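Local coordinates for elongation factor G (Thermus thermophilus, PDB 2DY1), which binds GTP and magnesium and probably acts as a GTPase that serves as an elongation factor in ribosomal translation, at residues Ala109-Val113 with Gly114-Ala118. Residues are numbered along the deposited sequence; the frame is centred on the assembly and turned at random.
Sequences AGVQV and GTERA
The carbonyl oxygen of Gln112 takes two backbone N-H groups from the first turn of helix 113-124. The bond from Glu116 N to Gln112 O is 3.1 Å long and nearly straight, at 165° about the hydrogen. The second, from Thr115 N to Gln112 O, is weak and bent. One residue further on, Arg117 N bonds Val113 O at 3.0 Å and continues the helical pattern.

The side chain of Thr115 folds back to the loop. Its OG1 accepts the backbone N-H of Gln112 at 2.9 Å. Because OG1 sits beside the backbone N of Thr115 (chi1 -44°), it faces the start of the helix, while CG2 lies anti to that N. Gln112 is the N-cap residue and Thr115 is N3, so this bond matches one half of a capping box, the N3 side chain accepting the N-cap N-H. A valine in place of this threonine would probably leave Gln112 N without its acceptor and the loop less firmly tied to the helix.

This cap lies in the GTP-binding domain, of the P-loop NTPase class, where a loop leads from strand 100-106 into helix 113-124. The Gln112 side chain is about 5 Å from that of Ser20, which binds GTP. His17 ND1 is hydrogen-bonded to Gly114 N, another amide of the first turn.

Val111 packs outside the cap. Its CG1, anti to the backbone N (chi1 176°), meets Glu116 CG at 3.7 Å and Thr115 CB at 3.8 Å. Both side chains run across that of Val111 at about a right angle. Leu149 and Thr152 of helix 142-153 also touch Val111. On the exposed side, Val113 CG1 lies over one face of the Arg117 guanidinium, toward its rim, 4.0 Å from Arg117 NH2.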
ATOM      1  N   ALA A 109      21.970   6.975  -7.119  1.00 23.73           N
ATOM      2  CA  ALA A 109      21.232   7.405  -5.944  1.00 21.33           C
ATOM      3  C   ALA A 109      21.469   6.701  -4.628  1.00 25.85           C
ATOM      4  O   ALA A 109      21.233   7.285  -3.572  1.00 26.02           O
ATOM      5  CB  ALA A 109      19.741   7.381  -6.269  1.00 28.26           C
ATOM      6  N   GLY A 110      21.902   5.448  -4.665  1.00 17.52           N
ATOM      7  CA  GLY A 110      22.118   4.732  -3.422  1.00 18.83           C
ATOM      8  C   GLY A 110      20.779   4.321  -2.836  1.00 20.00           C
ATOM      9  O   GLY A 110      19.774   4.273  -3.552  1.00 17.67           O
ATOM     10  N   VAL A 111      20.759   4.014  -1.546  1.00 18.61           N
ATOM     11  CA  VAL A 111      19.521   3.625  -0.878  1.00 18.89           C
ATOM     12  C   VAL A 111      18.574   4.826  -0.800  1.00 20.93           C
ATOM     13  O   VAL A 111      18.933   5.882  -0.271  1.00 20.19           O
ATOM     14  CB  VAL A 111      19.815   3.096   0.545  1.00 23.81           C
ATOM     15  CG1 VAL A 111      18.511   2.772   1.276  1.00 20.97           C
ATOM     16  CG2 VAL A 111      20.702   1.866   0.450  1.00 25.84           C
ATOM     17  N   GLN A 112      17.373   4.665  -1.346  1.00 17.02           N
ATOM     18  CA  GLN A 112      16.375   5.724  -1.332  1.00 14.95           C
ATOM     19  C   GLN A 112      15.217   5.312  -0.434  1.00 17.95           C
ATOM     20  O   GLN A 112      15.194   4.198   0.089  1.00 18.00           O
ATOM     21  CB  GLN A 112      15.899   6.007  -2.762  1.00 16.52           C
ATOM     22  CG  GLN A 112      17.016   6.561  -3.657  1.00 19.27           C
ATOM     23  CD  GLN A 112      16.670   6.572  -5.132  1.00 26.96           C
ATOM     24  OE1 GLN A 112      16.779   5.549  -5.824  1.00 24.00           O
ATOM     25  NE2 GLN A 112      16.243   7.726  -5.625  1.00 22.26           N
ATOM     26  N   VAL A 113      14.265   6.215  -0.230  1.00 22.71           N
ATOM     27  CA  VAL A 113      13.140   5.896   0.633  1.00 24.65           C
ATOM     28  C   VAL A 113      12.411   4.641   0.167  1.00 21.85           C
ATOM     29  O   VAL A 113      12.052   3.795   0.987  1.00 22.15           O
ATOM     30  CB  VAL A 113      12.156   7.074   0.717  1.00 31.23           C
ATOM     31  CG1 VAL A 113      10.935   6.681   1.535  1.00 34.68           C
ATOM     32  CG2 VAL A 113      12.851   8.258   1.379  1.00 32.92           C
ATOM     33  N   GLY A 114      12.222   4.506  -1.143  1.00 20.06           N
ATOM     34  CA  GLY A 114      11.533   3.332  -1.664  1.00 17.15           C
ATOM     35  C   GLY A 114      12.306   2.044  -1.453  1.00 19.17           C
ATOM     36  O   GLY A 114      11.722   0.954  -1.374  1.00 20.74           O
ATOM     37  N   THR A 115      13.631   2.164  -1.376  1.00 16.94           N
ATOM     38  CA  THR A 115      14.507   1.025  -1.156  1.00 18.72           C
ATOM     39  C   THR A 115      14.268   0.557   0.280  1.00 18.62           C
ATOM     40  O   THR A 115      14.071  -0.626   0.530  1.00 18.54           O
ATOM     41  CB  THR A 115      15.998   1.430  -1.280  1.00 19.09           C
ATOM     42  OG1 THR A 115      16.183   2.270  -2.426  1.00 18.40           O
ATOM     43  CG2 THR A 115      16.866   0.196  -1.418  1.00 22.04           C
ATOM     44  N   GLU A 116      14.291   1.506   1.213  1.00 16.16           N
ATOM     45  CA  GLU A 116      14.078   1.198   2.624  1.00 17.58           C
ATOM     46  C   GLU A 116      12.714   0.574   2.876  1.00 17.29           C
ATOM     47  O   GLU A 116      12.603  -0.366   3.649  1.00 18.57           O
ATOM     48  CB  GLU A 116      14.216   2.470   3.474  1.00 25.32           C
ATOM     49  CG  GLU A 116      15.644   2.944   3.638  1.00 36.19           C
ATOM     50  CD  GLU A 116      16.437   2.108   4.641  1.00 51.60           C
ATOM     51  OE1 GLU A 116      15.944   1.041   5.075  1.00 50.25           O
ATOM     52  OE2 GLU A 116      17.562   2.522   4.993  1.00 55.35           O
ATOM     53  N   ARG A 117      11.676   1.100   2.233  1.00 17.21           N
ATOM     54  CA  ARG A 117      10.343   0.541   2.449  1.00 19.57           C
ATOM     55  C   ARG A 117      10.279  -0.932   2.062  1.00 19.88           C
ATOM     56  O   ARG A 117       9.731  -1.754   2.805  1.00 21.27           O
ATOM     57  CB  ARG A 117       9.283   1.271   1.634  1.00 20.42           C
ATOM     58  CG  ARG A 117       9.048   2.737   1.930  1.00 33.32           C
ATOM     59  CD  ARG A 117       7.756   3.108   1.230  1.00 38.22           C
ATOM     60  NE  ARG A 117       7.668   4.485   0.756  1.00 48.56           N
ATOM     61  CZ  ARG A 117       7.888   4.925  -0.473  1.00 48.33           C
ATOM     62  NH1 ARG A 117       8.246   4.078  -1.400  1.00 38.62           N
ATOM     63  NH2 ARG A 117       7.732   6.209  -0.751  1.00 56.81           N
ATOM     64  N   ALA A 118      10.809  -1.267   0.890  1.00 16.28           N
ATOM     65  CA  ALA A 118      10.772  -2.659   0.446  1.00 15.79           C
ATOM     66  C   ALA A 118      11.653  -3.516   1.354  1.00 18.54           C
ATOM     67  O   ALA A 118      11.290  -4.640   1.694  1.00 16.90           O
ATOM     68  CB  ALA A 118      11.237  -2.762  -1.003  1.00 20.45           C
TER